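Local coordinates for periplasmic binding protein/LacI transcriptional regulator (Clostridium phytofermentans, PDB 3BRS) that probably binds a sugar between its two alpha/beta lobes and hands it to a membrane transporter, as periplasmic sugar-binding proteins do, at residues A[178-186]-A[208-218]; A[238-249]-A[272-280]. All blocks are in the same frame, centred on the assembly; numbering follows the deposited sequence.

Contact 1 of 2, residues A[178-186]-A[208-218]; sequences YDGTVELLT and AIKDMSLEAKV
Leu185 of helix 174-187 reaches into the turn that follows helix 199-211, and its CB and both methyls find partners there and on the last turn of the helix. Its CB lies 3.9 Å from Met212 CE. A chi1 of -65° sets CG anti to the carbonyl carbon; chi2 of 172° then parts the two methyls. CD1 touches Leu214 CD1 at 3.8 Å, the two leucines sliding past each other in opposite directions. The same methyl meets Ile209 CG1. CD2 faces Val218 CG2 tip to tip at 4.1 Å. On the sheet side, Leu185 rests on Ile191 and Met194 of strand 191-196, so the two helices and the sheet share one apolar layer.

A turn earlier, Ala208 CB sits 3.6 Å from Thr181 CG2 and is also touched by Val182 CG2. The small methyl lets the backbones come near. Met212 lays its sulfur beside Val182, with SD 4.0 Å from Val182 CA; the bend at chi3 then swings CE to Leu185 CB. Ser213 ends helix 199-211 in a Schellman motif, with positive phi. The chain turns there, so Leu214 and Val218 also face Leu185.

At the outer end, the Tyr178 ring passes beside Ala208. Its OH is hydrogen-bonded to Asp211 OD1, which lies at the ring edge, near its plane. The carboxylate is turned 72° from the ring. The modelled separation is very short, so its exact length is doubtful. This is the packing of neighbouring helices on one face of an alpha/beta lobe: apolar groups fill the side next to the sheet, and the one polar pair lies at the outer rim.

Contact 2 of 2, residues A[238-249]-A[272-280]; sequences FEAMVVQKPFNI and SGCALITKD
Met241 and Ile277 form a hydrogen-bonded pair where two antiparallel strands edge the C-terminal lobe's mixed sheet. Residues 244-249 and 272-274 continue them as interlobe crossovers of the two-lobed periplasmic binding protein fold. There Gln244 OE1 bonds Thr111 OG1, and the Ser272 backbone bonds Ala110. The axes of the short segments 240-243 and 275-278 approach to 4.7 Å, with their directions 159° apart. Met241 N gives to Ile277 O at 2.8 Å, and Ile277 N bonds back to Met241 O. Val243 and Ala275 exchange a second pair of bonds. Lys279 N adds a fifth, to Glu239 O, beyond the strands.

The tight side carries Ala240, Val242 and Leu276. With chi1 at 175° and chi2 at 72°, Leu276 swings CD1 against Val242 CG2, 3.8 Å away. Val242 CG1 meets Cys274 SG. Helix 113-127 lies over this face, with Ile120 on Val242 and Val123 on both Ala240 and Leu276. On the other face Val243 CG2 meets Ile277 CD1 at 4.0 Å, and Met227 touches both residues.

The outermost strand, 275-278, is the solvent side: Ile277 and Thr278 are exposed. Lys279 CB lies beside Glu239 CB at 3.9 Å. Lys279 CD still passes Phe238 O, but the amine end departs from the segment. Lys245, the N-cap residue of helix 246-262, is exposed too; its aliphatic chain runs along the backbone of Ser272 and Gly273. Buried Ser272 turns its hydroxyl to the first turn of that helix, where Ile249 CG1 comes within 3.1 Å of Ser272 OG.

Contact 1 lies wholly in the lobe of the mixed sheet; contact 2 begins there and runs on into the other lobe. They hold different elements. Contact 1 joins two helices and a following turn on one face of the mixed sheet. Contact 2 joins the sheet's last two strands and reaches on to helix 246-262. Their centres are 23 Å apart and their nearest atoms about 7 Å, without touching. Each is partly buried, but contact 2 lies nearer the centre of the chain. Its pairing rests on backbone hydrogen bonds, with side chains packing on both faces. Contact 1 is held by side-chain packing, mostly apolar, with no backbone hydrogen bond across it.

Contact 1 of 2, residues A[178-186]-A[208-218]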
ATOM      1  N   TYR A 178       0.211  13.075  11.302  1.00 25.85           N
ATOM      2  CA  TYR A 178      -0.391  14.316  11.900  1.00 28.60           C
ATOM      3  C   TYR A 178       0.621  15.421  12.135  1.00 30.28           C
ATOM      4  O   TYR A 178       0.453  16.581  11.670  1.00 30.52           O
ATOM      5  CB  TYR A 178      -1.021  13.908  13.211  1.00 28.35           C
ATOM      6  CG  TYR A 178      -1.681  15.005  14.015  1.00 29.14           C
ATOM      7  CD1 TYR A 178      -0.972  15.741  14.956  1.00 29.62           C
ATOM      8  CD2 TYR A 178      -3.044  15.254  13.871  1.00 25.55           C
ATOM      9  CE1 TYR A 178      -1.625  16.736  15.728  1.00 32.83           C
ATOM     10  CE2 TYR A 178      -3.684  16.230  14.600  1.00 28.13           C
ATOM     11  CZ  TYR A 178      -3.013  16.954  15.538  1.00 30.25           C
ATOM     12  OH  TYR A 178      -3.758  17.872  16.285  1.00 25.97           O
ATOM     13  N   ASP A 179       1.704  15.066  12.857  1.00 30.03           N
ATOM     14  CA  ASP A 179       2.889  15.953  13.031  1.00 29.36           C
ATOM     15  C   ASP A 179       3.434  16.535  11.759  1.00 29.43           C
ATOM     16  O   ASP A 179       3.665  17.707  11.689  1.00 31.65           O
ATOM     17  CB  ASP A 179       4.021  15.184  13.626  1.00 31.69           C
ATOM     18  CG  ASP A 179       3.777  14.842  15.037  1.00 49.48           C
ATOM     19  OD1 ASP A 179       2.657  15.099  15.558  1.00 39.92           O
ATOM     20  OD2 ASP A 179       4.746  14.331  15.628  1.00 50.22           O
ATOM     21  N   GLY A 180       3.669  15.705  10.751  1.00 27.80           N
ATOM     22  CA  GLY A 180       4.306  16.181   9.470  1.00 23.83           C
ATOM     23  C   GLY A 180       3.353  17.072   8.723  1.00 25.69           C
ATOM     24  O   GLY A 180       3.764  17.996   8.041  1.00 29.74           O
ATOM     25  N   THR A 181       2.062  16.822   8.869  1.00 23.63           N
ATOM     26  CA  THR A 181       1.042  17.712   8.302  1.00 23.19           C
ATOM     27  C   THR A 181       1.024  19.085   8.983  1.00 29.49           C
ATOM     28  O   THR A 181       0.963  20.172   8.339  1.00 29.86           O
ATOM     29  CB  THR A 181      -0.349  17.057   8.468  1.00 24.39           C
ATOM     30  OG1 THR A 181      -0.370  15.862   7.647  1.00 30.28           O
ATOM     31  CG2 THR A 181      -1.367  17.927   7.864  1.00 16.00           C
ATOM     32  N   VAL A 182       1.092  19.043  10.314  1.00 31.27           N
ATOM     33  CA  VAL A 182       1.189  20.278  11.052  1.00 29.16           C
ATOM     34  C   VAL A 182       2.450  20.999  10.622  1.00 31.98           C
ATOM     35  O   VAL A 182       2.406  22.186  10.378  1.00 33.69           O
ATOM     36  CB  VAL A 182       1.177  20.013  12.586  1.00 27.28           C
ATOM     37  CG1 VAL A 182       1.623  21.298  13.351  1.00 25.60           C
ATOM     38  CG2 VAL A 182      -0.292  19.590  13.028  1.00 24.36           C
ATOM     39  N   GLU A 183       3.580  20.294  10.526  1.00 34.79           N
ATOM     40  CA  GLU A 183       4.854  20.971  10.162  1.00 36.72           C
ATOM     41  C   GLU A 183       4.789  21.599   8.770  1.00 34.23           C
ATOM     42  O   GLU A 183       5.123  22.773   8.581  1.00 34.27           O
ATOM     43  CB  GLU A 183       6.040  20.003  10.276  1.00 34.88           C
ATOM     44  CG  GLU A 183       7.364  20.558   9.718  1.00 86.93           C
ATOM     45  CD  GLU A 183       8.552  19.602   9.922  1.00 42.87           C
ATOM     46  OE1 GLU A 183       8.378  18.366   9.718  1.00 89.12           O
ATOM     47  OE2 GLU A 183       9.649  20.093  10.307  1.00 89.71           O
ATOM     48  N   LEU A 184       4.311  20.850   7.794  1.00 32.35           N
ATOM     49  CA  LEU A 184       4.199  21.402   6.448  1.00 33.38           C
ATOM     50  C   LEU A 184       3.253  22.580   6.364  1.00 36.41           C
ATOM     51  O   LEU A 184       3.608  23.576   5.738  1.00 36.91           O
ATOM     52  CB  LEU A 184       3.716  20.349   5.423  1.00 34.00           C
ATOM     53  CG  LEU A 184       4.642  19.383   4.667  1.00 31.65           C
ATOM     54  CD1 LEU A 184       5.741  18.811   5.539  1.00 41.00           C
ATOM     55  CD2 LEU A 184       3.781  18.285   4.056  1.00 34.58           C
ATOM     56  N   LEU A 185       2.036  22.476   6.923  1.00 35.03           N
ATOM     57  CA  LEU A 185       1.105  23.608   6.796  1.00 35.42           C
ATOM     58  C   LEU A 185       1.527  24.844   7.648  1.00 37.22           C
ATOM     59  O   LEU A 185       1.142  25.978   7.361  1.00 38.54           O
ATOM     60  CB  LEU A 185      -0.320  23.215   7.103  1.00 32.86           C
ATOM     61  CG  LEU A 185      -0.932  22.224   6.160  1.00 19.85           C
ATOM     62  CD1 LEU A 185      -2.291  21.752   6.685  1.00 33.89           C
ATOM     63  CD2 LEU A 185      -1.092  22.755   4.743  1.00 35.38           C
ATOM     64  N   THR A 186       2.360  24.620   8.647  1.00 37.97           N
ATOM     65  CA  THR A 186       3.014  25.736   9.313  1.00 39.52           C
ATOM     66  C   THR A 186       4.066  26.421   8.450  1.00 43.39           C
ATOM     67  O   THR A 186       4.176  27.660   8.435  1.00 43.69           O
ATOM     68  CB  THR A 186       3.604  25.294  10.619  1.00 37.89           C
ATOM     69  OG1 THR A 186       2.519  24.837  11.427  1.00 41.91           O
ATOM     70  CG2 THR A 186       4.210  26.515  11.339  1.00 54.80           C
ATOM     71  N   ALA A 208      -5.204  16.658  11.455  1.00 34.29           N
ATOM     72  CA  ALA A 208      -4.368  17.814  11.614  1.00 35.42           C
ATOM     73  C   ALA A 208      -5.017  18.999  10.929  1.00 34.20           C
ATOM     74  O   ALA A 208      -5.168  20.061  11.537  1.00 34.67           O
ATOM     75  CB  ALA A 208      -2.964  17.538  11.036  1.00 33.88           C
ATOM     76  N   ILE A 209      -5.481  18.803   9.718  1.00 32.19           N
ATOM     77  CA  ILE A 209      -6.178  19.877   8.969  1.00 35.05           C
ATOM     78  C   ILE A 209      -7.440  20.304   9.742  1.00 37.57           C
ATOM     79  O   ILE A 209      -7.840  21.452   9.709  1.00 40.00           O
ATOM     80  CB  ILE A 209      -6.568  19.382   7.507  1.00 35.75           C
ATOM     81  CG1 ILE A 209      -5.411  19.450   6.510  1.00 33.27           C
ATOM     82  CG2 ILE A 209      -7.764  20.137   6.899  1.00 23.40           C
ATOM     83  CD1 ILE A 209      -5.659  18.542   5.267  1.00 33.22           C
ATOM     84  N   LYS A 210      -8.055  19.371  10.446  1.00 37.33           N
ATOM     85  CA  LYS A 210      -9.284  19.640  11.238  1.00 38.46           C
ATOM     86  C   LYS A 210      -8.948  20.477  12.485  1.00 37.76           C
ATOM     87  O   LYS A 210      -9.634  21.464  12.817  1.00 34.39           O
ATOM     88  CB  LYS A 210      -9.857  18.301  11.728  1.00 40.59           C
ATOM     89  CG  LYS A 210     -11.390  18.340  11.952  1.00 60.13           C
ATOM     90  CD  LYS A 210     -11.779  17.587  13.221  1.00 43.38           C
ATOM     91  CE  LYS A 210     -13.308  17.354  13.308  1.00 61.62           C
ATOM     92  NZ  LYS A 210     -14.126  18.508  12.793  1.00 54.30           N
ATOM     93  N   ASP A 211      -7.831  20.089  13.146  1.00 36.85           N
ATOM     94  CA  ASP A 211      -7.391  20.694  14.403  1.00 33.98           C
ATOM     95  C   ASP A 211      -6.828  22.062  14.177  1.00 34.96           C
ATOM     96  O   ASP A 211      -6.703  22.870  15.124  1.00 36.37           O
ATOM     97  CB  ASP A 211      -6.336  19.832  15.104  1.00 30.18           C
ATOM     98  CG  ASP A 211      -6.929  18.535  15.740  1.00 49.49           C
ATOM     99  OD1 ASP A 211      -6.096  17.735  16.201  1.00 22.75           O
ATOM    100  OD2 ASP A 211      -8.193  18.310  15.798  1.00 32.19           O
ATOM    101  N   MET A 212      -6.412  22.295  12.938  1.00 32.26           N
ATOM    102  CA  MET A 212      -5.820  23.564  12.531  1.00 30.01           C
ATOM    103  C   MET A 212      -6.926  24.482  12.082  1.00 30.36           C
ATOM    104  O   MET A 212      -6.673  25.631  11.829  1.00 35.32           O
ATOM    105  CB  MET A 212      -4.737  23.319  11.440  1.00 31.43           C
ATOM    106  CG  MET A 212      -3.402  22.780  12.056  1.00 29.87           C
ATOM    107  SD  MET A 212      -2.104  22.511  10.850  1.00 25.74           S
ATOM    108  CE  MET A 212      -1.456  24.162  10.669  1.00 40.27           C
ATOM    109  N   SER A 213      -8.159  23.996  11.996  1.00 29.76           N
ATOM    110  CA  SER A 213      -9.283  24.799  11.440  1.00 30.26           C
ATOM    111  C   SER A 213      -8.994  25.304  10.022  1.00 35.45           C
ATOM    112  O   SER A 213      -9.356  26.421   9.660  1.00 40.58           O
ATOM    113  CB  SER A 213      -9.649  25.941  12.362  1.00 30.08           C
ATOM    114  OG  SER A 213     -10.301  25.419  13.510  1.00 45.33           O
ATOM    115  N   LEU A 214      -8.397  24.436   9.197  1.00 35.04           N
ATOM    116  CA  LEU A 214      -8.056  24.708   7.791  1.00 32.72           C
ATOM    117  C   LEU A 214      -8.984  24.039   6.772  1.00 37.98           C
ATOM    118  O   LEU A 214      -8.686  24.024   5.587  1.00 38.96           O
ATOM    119  CB  LEU A 214      -6.619  24.214   7.551  1.00 29.48           C
ATOM    120  CG  LEU A 214      -5.596  25.124   8.212  1.00 21.99           C
ATOM    121  CD1 LEU A 214      -4.123  24.747   8.070  1.00 29.59           C
ATOM    122  CD2 LEU A 214      -5.841  26.513   7.601  1.00 32.05           C
ATOM    123  N   GLU A 215     -10.117  23.500   7.217  1.00 41.37           N
ATOM    124  CA  GLU A 215     -10.884  22.565   6.372  1.00 44.03           C
ATOM    125  C   GLU A 215     -11.583  23.218   5.169  1.00 44.52           C
ATOM    126  O   GLU A 215     -12.057  22.519   4.244  1.00 45.20           O
ATOM    127  CB  GLU A 215     -11.821  21.631   7.196  1.00 45.79           C
ATOM    128  CG  GLU A 215     -13.268  22.142   7.428  1.00 67.86           C
ATOM    129  CD  GLU A 215     -13.364  23.348   8.377  1.00 61.42           C
ATOM    130  OE1 GLU A 215     -12.393  23.588   9.161  1.00 70.05           O
ATOM    131  OE2 GLU A 215     -14.422  24.047   8.334  1.00 65.43           O
ATOM    132  N   ALA A 216     -11.607  24.540   5.132  1.00 42.61           N
ATOM    133  CA  ALA A 216     -12.134  25.163   3.947  1.00 42.25           C
ATOM    134  C   ALA A 216     -11.065  26.011   3.310  1.00 42.78           C
ATOM    135  O   ALA A 216     -11.353  26.788   2.433  1.00 42.05           O
ATOM    136  CB  ALA A 216     -13.369  25.962   4.242  1.00 42.57           C
ATOM    137  N   LYS A 217      -9.822  25.869   3.773  1.00 42.19           N
ATOM    138  CA  LYS A 217      -8.688  26.431   3.053  1.00 40.80           C
ATOM    139  C   LYS A 217      -7.822  25.364   2.375  1.00 38.33           C
ATOM    140  O   LYS A 217      -7.337  25.582   1.275  1.00 38.01           O
ATOM    141  CB  LYS A 217      -7.833  27.282   3.989  1.00 40.75           C
ATOM    142  CG  LYS A 217      -8.341  28.722   4.108  1.00 78.12           C
ATOM    143  CD  LYS A 217      -7.565  29.510   5.145  1.00 44.96           C
ATOM    144  CE  LYS A 217      -8.414  29.879   6.384  1.00 80.27           C
ATOM    145  NZ  LYS A 217      -7.620  30.624   7.453  1.00 53.03           N
ATOM    146  N   VAL A 218      -7.613  24.240   3.059  1.00 34.38           N
ATOM    147  CA  VAL A 218      -6.795  23.156   2.546  1.00 35.66           C
ATOM    148  C   VAL A 218      -7.676  21.923   2.226  1.00 35.43           C
ATOM    149  O   VAL A 218      -8.354  21.386   3.096  1.00 36.34           O
ATOM    150  CB  VAL A 218      -5.627  22.833   3.510  1.00 36.56           C
ATOM    151  CG1 VAL A 218      -4.743  21.546   3.068  1.00 22.66           C
ATOM    152  CG2 VAL A 218      -4.800  24.160   3.743  1.00 18.24           C
TER

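Contact 2 of 2, residues A[238-249]-A[272-280]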
ATOM      1  N   PHE A 238     -12.419  14.787   2.563  1.00 51.76           N
ATOM      2  CA  PHE A 238     -11.584  14.370   1.456  1.00 46.80           C
ATOM      3  C   PHE A 238     -12.270  14.973   0.255  1.00 43.23           C
ATOM      4  O   PHE A 238     -13.514  15.052   0.239  1.00 43.79           O
ATOM      5  CB  PHE A 238     -11.592  12.861   1.348  1.00 45.07           C
ATOM      6  CG  PHE A 238     -10.752  12.198   2.404  1.00 32.45           C
ATOM      7  CD1 PHE A 238     -11.344  11.456   3.422  1.00 48.42           C
ATOM      8  CD2 PHE A 238      -9.373  12.384   2.422  1.00 47.87           C
ATOM      9  CE1 PHE A 238     -10.552  10.843   4.421  1.00 46.58           C
ATOM     10  CE2 PHE A 238      -8.568  11.798   3.414  1.00 28.98           C
ATOM     11  CZ  PHE A 238      -9.136  11.030   4.418  1.00 47.94           C
ATOM     12  N   GLU A 239     -11.547  15.423  -0.755  1.00 38.30           N
ATOM     13  CA  GLU A 239     -12.352  15.561  -1.943  1.00 37.13           C
ATOM     14  C   GLU A 239     -12.122  14.674  -3.223  1.00 33.02           C
ATOM     15  O   GLU A 239     -12.896  14.704  -4.175  1.00 31.38           O
ATOM     16  CB  GLU A 239     -12.889  16.955  -2.130  1.00 40.79           C
ATOM     17  CG  GLU A 239     -11.872  17.988  -2.161  1.00 96.81           C
ATOM     18  CD  GLU A 239     -11.081  17.824  -3.391  1.00 47.45           C
ATOM     19  OE1 GLU A 239      -9.886  17.477  -3.265  1.00100.86           O
ATOM     20  OE2 GLU A 239     -11.653  18.040  -4.491  1.00 99.95           O
ATOM     21  N   ALA A 240     -11.117  13.834  -3.185  1.00 33.01           N
ATOM     22  CA  ALA A 240     -11.116  12.687  -4.048  1.00 30.85           C
ATOM     23  C   ALA A 240     -10.384  11.590  -3.355  1.00 30.09           C
ATOM     24  O   ALA A 240      -9.468  11.850  -2.559  1.00 31.78           O
ATOM     25  CB  ALA A 240     -10.477  13.007  -5.377  1.00 28.83           C
ATOM     26  N   MET A 241     -10.745  10.341  -3.642  1.00 27.79           N
ATOM     27  CA  MET A 241      -9.909   9.236  -3.154  1.00 29.29           C
ATOM     28  C   MET A 241      -9.869   8.088  -4.164  1.00 26.32           C
ATOM     29  O   MET A 241     -10.945   7.768  -4.833  1.00 22.93           O
ATOM     30  CB  MET A 241     -10.367   8.714  -1.791  1.00 29.46           C
ATOM     31  CG  MET A 241     -11.781   8.115  -1.642  1.00 43.37           C
ATOM     32  SD  MET A 241     -12.183   7.413   0.045  1.00 38.77           S
ATOM     33  CE  MET A 241     -11.753   8.816   1.069  1.00 29.37           C
ATOM     34  N   VAL A 242      -8.646   7.508  -4.315  1.00 24.29           N
ATOM     35  CA  VAL A 242      -8.429   6.278  -5.048  1.00 26.80           C
ATOM     36  C   VAL A 242      -8.573   5.127  -3.991  1.00 32.98           C
ATOM     37  O   VAL A 242      -7.989   5.144  -2.914  1.00 35.41           O
ATOM     38  CB  VAL A 242      -7.090   6.215  -5.816  1.00 27.66           C
ATOM     39  CG1 VAL A 242      -7.041   4.912  -6.619  1.00 24.54           C
ATOM     40  CG2 VAL A 242      -6.935   7.403  -6.819  1.00 30.14           C
ATOM     41  N   VAL A 243      -9.398   4.154  -4.310  1.00 35.33           N
ATOM     42  CA  VAL A 243      -9.771   3.086  -3.382  1.00 36.11           C
ATOM     43  C   VAL A 243      -9.233   1.821  -4.012  1.00 35.21           C
ATOM     44  O   VAL A 243      -9.368   1.663  -5.244  1.00 35.22           O
ATOM     45  CB  VAL A 243     -11.337   3.059  -3.404  1.00 37.19           C
ATOM     46  CG1 VAL A 243     -11.848   1.757  -2.932  1.00 35.50           C
ATOM     47  CG2 VAL A 243     -11.852   4.197  -2.622  1.00 38.44           C
ATOM     48  N   GLN A 244      -8.606   0.929  -3.240  1.00 32.19           N
ATOM     49  CA  GLN A 244      -8.083  -0.296  -3.828  1.00 29.85           C
ATOM     50  C   GLN A 244      -9.068  -1.435  -3.590  1.00 30.95           C
ATOM     51  O   GLN A 244     -10.184  -1.184  -3.126  1.00 28.75           O
ATOM     52  CB  GLN A 244      -6.717  -0.669  -3.201  1.00 27.24           C
ATOM     53  CG  GLN A 244      -5.729   0.475  -3.295  1.00 32.94           C
ATOM     54  CD  GLN A 244      -4.494   0.163  -2.564  1.00 39.52           C
ATOM     55  OE1 GLN A 244      -3.698  -0.635  -3.025  1.00 37.36           O
ATOM     56  NE2 GLN A 244      -4.335   0.743  -1.379  1.00 42.62           N
ATOM     57  N   LYS A 245      -8.637  -2.668  -3.896  1.00 31.94           N
ATOM     58  CA  LYS A 245      -9.434  -3.874  -3.677  1.00 36.51           C
ATOM     59  C   LYS A 245      -8.722  -4.947  -2.809  1.00 35.74           C
ATOM     60  O   LYS A 245      -8.421  -6.062  -3.263  1.00 38.01           O
ATOM     61  CB  LYS A 245     -10.009  -4.421  -5.014  1.00 35.87           C
ATOM     62  CG  LYS A 245     -11.103  -3.515  -5.563  1.00 47.62           C
ATOM     63  CD  LYS A 245     -11.701  -3.990  -6.878  1.00 40.15           C
ATOM     64  CE  LYS A 245     -11.991  -2.751  -7.813  1.00 57.69           C
ATOM     65  NZ  LYS A 245     -12.245  -2.974  -9.309  1.00 51.65           N
ATOM     66  N   PRO A 246      -8.459  -4.622  -1.542  1.00 33.30           N
ATOM     67  CA  PRO A 246      -7.602  -5.517  -0.772  1.00 29.29           C
ATOM     68  C   PRO A 246      -8.212  -6.868  -0.614  1.00 30.33           C
ATOM     69  O   PRO A 246      -7.480  -7.856  -0.549  1.00 27.95           O
ATOM     70  CB  PRO A 246      -7.494  -4.815   0.576  1.00 27.75           C
ATOM     71  CG  PRO A 246      -8.739  -3.996   0.632  1.00 31.03           C
ATOM     72  CD  PRO A 246      -8.837  -3.455  -0.735  1.00 34.34           C
ATOM     73  N   PHE A 247      -9.553  -6.945  -0.585  1.00 31.10           N
ATOM     74  CA  PHE A 247     -10.176  -8.260  -0.465  1.00 29.77           C
ATOM     75  C   PHE A 247      -9.702  -9.144  -1.639  1.00 29.91           C
ATOM     76  O   PHE A 247      -9.216 -10.297  -1.444  1.00 29.89           O
ATOM     77  CB  PHE A 247     -11.722  -8.108  -0.440  1.00 34.17           C
ATOM     78  CG  PHE A 247     -12.401  -9.364  -0.082  1.00 32.73           C
ATOM     79  CD1 PHE A 247     -12.746 -10.285  -1.076  1.00 40.51           C
ATOM     80  CD2 PHE A 247     -12.636  -9.693   1.279  1.00 42.70           C
ATOM     81  CE1 PHE A 247     -13.363 -11.532  -0.723  1.00 34.35           C
ATOM     82  CE2 PHE A 247     -13.247 -10.933   1.639  1.00 36.11           C
ATOM     83  CZ  PHE A 247     -13.603 -11.837   0.640  1.00 39.69           C
ATOM     84  N   ASN A 248      -9.779  -8.586  -2.865  1.00 29.28           N
ATOM     85  CA  ASN A 248      -9.312  -9.308  -4.026  1.00 29.80           C
ATOM     86  C   ASN A 248      -7.837  -9.608  -4.063  1.00 30.81           C
ATOM     87  O   ASN A 248      -7.471 -10.657  -4.583  1.00 29.69           O
ATOM     88  CB  ASN A 248      -9.705  -8.591  -5.253  1.00 32.66           C
ATOM     89  CG  ASN A 248     -11.189  -8.746  -5.496  1.00 71.51           C
ATOM     90  OD1 ASN A 248     -11.825  -7.937  -6.145  1.00 40.52           O
ATOM     91  ND2 ASN A 248     -11.762  -9.784  -4.898  1.00 46.31           N
ATOM     92  N   ILE A 249      -6.984  -8.697  -3.577  1.00 27.95           N
ATOM     93  CA  ILE A 249      -5.549  -9.058  -3.479  1.00 25.87           C
ATOM     94  C   ILE A 249      -5.314 -10.319  -2.696  1.00 30.10           C
ATOM     95  O   ILE A 249      -4.478 -11.176  -3.118  1.00 31.36           O
ATOM     96  CB  ILE A 249      -4.685  -7.934  -2.884  1.00 22.49           C
ATOM     97  CG1 ILE A 249      -4.587  -6.823  -3.919  1.00 26.22           C
ATOM     98  CG2 ILE A 249      -3.180  -8.442  -2.597  1.00 31.47           C
ATOM     99  CD1 ILE A 249      -4.347  -5.385  -3.325  1.00 24.48           C
ATOM    100  N   SER A 272      -5.018  -5.852  -9.494  1.00 38.45           N
ATOM    101  CA  SER A 272      -6.120  -5.983  -8.570  1.00 39.22           C
ATOM    102  C   SER A 272      -7.166  -4.932  -8.896  1.00 42.44           C
ATOM    103  O   SER A 272      -8.354  -5.103  -8.575  1.00 44.62           O
ATOM    104  CB  SER A 272      -5.615  -5.812  -7.132  1.00 39.36           C
ATOM    105  OG  SER A 272      -6.617  -6.118  -6.189  1.00 81.30           O
ATOM    106  N   GLY A 273      -6.771  -3.820  -9.497  1.00 42.43           N
ATOM    107  CA  GLY A 273      -7.796  -2.819  -9.836  1.00 41.43           C
ATOM    108  C   GLY A 273      -8.072  -1.838  -8.693  1.00 40.34           C
ATOM    109  O   GLY A 273      -7.936  -2.187  -7.519  1.00 40.87           O
ATOM    110  N   CYS A 274      -8.431  -0.598  -9.038  1.00 39.92           N
ATOM    111  CA  CYS A 274      -8.756   0.488  -8.050  1.00 38.36           C
ATOM    112  C   CYS A 274      -9.755   1.459  -8.702  1.00 35.19           C
ATOM    113  O   CYS A 274      -9.978   1.341  -9.889  1.00 36.96           O
ATOM    114  CB  CYS A 274      -7.474   1.210  -7.602  1.00 37.77           C
ATOM    115  SG  CYS A 274      -6.802   2.091  -8.972  1.00 46.64           S
ATOM    116  N   ALA A 275     -10.428   2.322  -7.936  1.00 31.39           N
ATOM    117  CA  ALA A 275     -11.346   3.324  -8.489  1.00 30.22           C
ATOM    118  C   ALA A 275     -11.118   4.714  -7.895  1.00 29.77           C
ATOM    119  O   ALA A 275     -10.736   4.842  -6.756  1.00 33.54           O
ATOM    120  CB  ALA A 275     -12.817   2.907  -8.313  1.00 27.35           C
ATOM    121  N   LEU A 276     -11.373   5.740  -8.683  1.00 26.79           N
ATOM    122  CA  LEU A 276     -11.313   7.125  -8.226  1.00 25.68           C
ATOM    123  C   LEU A 276     -12.757   7.650  -8.005  1.00 25.04           C
ATOM    124  O   LEU A 276     -13.546   7.701  -8.965  1.00 20.73           O
ATOM    125  CB  LEU A 276     -10.653   8.014  -9.273  1.00 24.20           C
ATOM    126  CG  LEU A 276     -10.597   9.533  -9.016  1.00 34.16           C
ATOM    127  CD1 LEU A 276      -9.603   9.868  -7.931  1.00 20.73           C
ATOM    128  CD2 LEU A 276     -10.160  10.286 -10.233  1.00 26.83           C
ATOM    129  N   ILE A 277     -13.021   8.096  -6.760  1.00 25.66           N
ATOM    130  CA  ILE A 277     -14.231   8.732  -6.370  1.00 26.42           C
ATOM    131  C   ILE A 277     -13.971  10.172  -5.956  1.00 24.61           C
ATOM    132  O   ILE A 277     -12.994  10.479  -5.331  1.00 23.19           O
ATOM    133  CB  ILE A 277     -14.883   8.025  -5.165  1.00 32.59           C
ATOM    134  CG1 ILE A 277     -14.341   6.624  -4.969  1.00 56.19           C
ATOM    135  CG2 ILE A 277     -16.409   7.933  -5.420  1.00 57.11           C
ATOM    136  CD1 ILE A 277     -15.200   5.807  -4.036  1.00 41.49           C
ATOM    137  N   THR A 278     -14.933  11.043  -6.179  1.00 23.30           N
ATOM    138  CA  THR A 278     -14.636  12.445  -6.248  1.00 27.09           C
ATOM    139  C   THR A 278     -15.872  13.123  -5.682  1.00 30.10           C
ATOM    140  O   THR A 278     -16.989  12.652  -5.935  1.00 26.74           O
ATOM    141  CB  THR A 278     -14.427  12.766  -7.806  1.00 28.62           C
ATOM    142  OG1 THR A 278     -13.026  12.984  -8.070  1.00 40.50           O
ATOM    143  CG2 THR A 278     -15.217  13.874  -8.273  1.00 27.10           C
ATOM    144  N   LYS A 279     -15.652  14.165  -4.877  1.00 33.90           N
ATOM    145  CA  LYS A 279     -16.703  14.916  -4.269  1.00 37.12           C
ATOM    146  C   LYS A 279     -16.920  16.162  -5.099  1.00 43.77           C
ATOM    147  O   LYS A 279     -15.990  16.929  -5.334  1.00 44.65           O
ATOM    148  CB  LYS A 279     -16.327  15.285  -2.856  1.00 35.69           C
ATOM    149  CG  LYS A 279     -17.177  16.339  -2.243  1.00 62.37           C
ATOM    150  CD  LYS A 279     -17.400  16.066  -0.776  1.00 47.05           C
ATOM    151  CE  LYS A 279     -18.360  17.098  -0.211  1.00 63.13           C
ATOM    152  NZ  LYS A 279     -19.144  16.526   0.911  1.00 42.58           N
ATOM    153  N   ASP A 280     -18.179  16.399  -5.462  1.00 48.46           N
ATOM    154  CA  ASP A 280     -18.499  17.288  -6.539  1.00 52.41           C
ATOM    155  C   ASP A 280     -19.536  18.348  -6.114  1.00 54.86           C
ATOM    156  O   ASP A 280     -20.163  19.034  -6.956  1.00 56.40           O
ATOM    157  CB  ASP A 280     -18.986  16.404  -7.689  1.00 54.43           C
ATOM    158  CG  ASP A 280     -18.422  16.816  -9.044  1.00 90.23           C
ATOM    159  OD1 ASP A 280     -17.237  16.490  -9.363  1.00 58.72           O
ATOM    160  OD2 ASP A 280     -19.208  17.435  -9.799  1.00 56.93           O
TER